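Local coordinates for protein periplasmic chaperone Spy (Escherichia coli, PDB 5WO2) that acts as an ATP-independent periplasmic chaperone, a cradle-shaped homodimer that limits protein aggregation and lets substrates fold while they remain bound, at residues 44-48 against 49-53. Residues are numbered along the deposited sequence; the frame is centred on the assembly and turned at random.
Sequences DTFDK and VKAEA. With ZN (zinc ion), chain X.
A chi1 of -173° turns D47 CG away from its own amide nitrogen and brings the carboxylate alongside the start of helix 48-77, where it meets K50, whose own chain folds back at chi3 and chi4. D47 is the N-cap: its OD1 accepts the amide N-H of K50 at 3.1 Å, the donor standing above the carboxylate plane, 57° out of it. Aspartate suits this place because its short acidic side chain can reach a first-turn amide, which lacks the i-4 carbonyl partner of residues deeper in the helix. The bend in K50 lays CE 3.4 Å from D47 OD2 and leaves NZ in a long salt bridge to that oxygen, 3.9 Å away. Behind the cap the i to i+4 backbone bonds begin, A51 N to D47 O at 2.9 Å and E52 N to K48 O at 2.8 Å. F46, the residue before the cap, brings CZ of its ring obliquely to within 3.7 Å of A51 CB; the small methyl suits a buried site that L67 of the second subunit also packs against. E52 OE2 forms a salt bridge with K63 NZ of that subunit, so this helix start, entered by the loop from helix 32-41, borders the Spy dimer interface. Farther back, D44 binds a zinc ion, closely through OD2 at 2.0 Å and more loosely through OD1. The capping carboxylate, probably negative, should interact favourably with the helix dipole, and the long salt bridge from K50 probably adds only modest electrostatic support.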
# COMPACT_ATOMS: atom_id res chain seq x y z
N ASP B 44 3.58 23.79 8.82
CA ASP B 44 3.74 25.02 8.07
C ASP B 44 4.79 24.90 6.97
O ASP B 44 4.77 25.65 6.01
CB ASP B 44 4.11 26.20 8.99
CG ASP B 44 2.92 26.74 9.80
OD1 ASP B 44 1.78 26.29 9.58
OD2 ASP B 44 3.11 27.65 10.66
N THR B 45 5.76 24.00 7.15
CA THR B 45 6.81 23.80 6.15
C THR B 45 7.00 22.30 5.97
O THR B 45 6.65 21.53 6.85
CB THR B 45 8.16 24.42 6.55
OG1 THR B 45 8.48 23.98 7.87
CG2 THR B 45 8.07 25.93 6.54
N PHE B 46 7.50 21.90 4.81
CA PHE B 46 7.78 20.48 4.59
C PHE B 46 9.18 20.17 5.09
O PHE B 46 10.15 20.81 4.71
CB PHE B 46 7.68 20.15 3.11
CG PHE B 46 7.99 18.71 2.78
CD1 PHE B 46 7.16 17.72 3.21
CD2 PHE B 46 9.09 18.37 2.03
CE1 PHE B 46 7.45 16.38 2.90
CE2 PHE B 46 9.38 17.08 1.72
CZ PHE B 46 8.57 16.06 2.17
N ASP B 47 9.28 19.17 5.97
CA ASP B 47 10.55 18.78 6.54
C ASP B 47 11.03 17.48 5.92
O ASP B 47 10.60 16.42 6.32
CB ASP B 47 10.37 18.65 8.05
CG ASP B 47 11.66 18.40 8.80
OD1 ASP B 47 12.63 17.76 8.31
OD2 ASP B 47 11.71 18.87 9.94
N LYS B 48 11.95 17.56 4.97
CA LYS B 48 12.27 16.38 4.18
C LYS B 48 12.91 15.32 5.03
O LYS B 48 12.58 14.17 4.89
CB LYS B 48 13.18 16.74 3.02
CG LYS B 48 13.44 15.59 2.06
CD LYS B 48 14.10 16.22 0.86
CE LYS B 48 14.56 15.25 -0.19
NZ LYS B 48 14.83 16.13 -1.43
N VAL B 49 13.80 15.73 5.93
CA VAL B 49 14.53 14.71 6.72
C VAL B 49 13.56 13.98 7.63
O VAL B 49 13.64 12.77 7.80
CB VAL B 49 15.69 15.34 7.53
CG1 VAL B 49 16.33 14.32 8.50
CG2 VAL B 49 16.72 15.87 6.55
N LYS B 50 12.61 14.71 8.19
CA LYS B 50 11.57 14.09 8.99
C LYS B 50 10.69 13.17 8.14
O LYS B 50 10.31 12.09 8.56
CB LYS B 50 10.73 15.20 9.65
CG LYS B 50 9.87 14.67 10.76
CD LYS B 50 9.32 15.82 11.62
CE LYS B 50 10.42 16.75 12.20
NZ LYS B 50 11.65 16.03 12.68
N ALA B 51 10.38 13.61 6.93
CA ALA B 51 9.58 12.77 6.04
C ALA B 51 10.34 11.50 5.69
O ALA B 51 9.76 10.41 5.66
CB ALA B 51 9.20 13.57 4.78
N GLU B 52 11.62 11.62 5.46
CA GLU B 52 12.41 10.43 5.16
C GLU B 52 12.38 9.44 6.34
O GLU B 52 12.33 8.22 6.12
CB GLU B 52 13.84 10.79 4.83
CG GLU B 52 13.95 11.51 3.47
CD GLU B 52 15.39 11.94 3.12
OE1 GLU B 52 16.04 12.61 3.94
OE2 GLU B 52 15.82 11.65 1.99
N ALA B 53 12.42 9.95 7.57
CA ALA B 53 12.37 9.05 8.70
C ALA B 53 11.04 8.30 8.80
O ALA B 53 11.00 7.10 9.10
CB ALA B 53 12.67 9.81 10.01
ZN ZN X . 1.35 27.76 11.68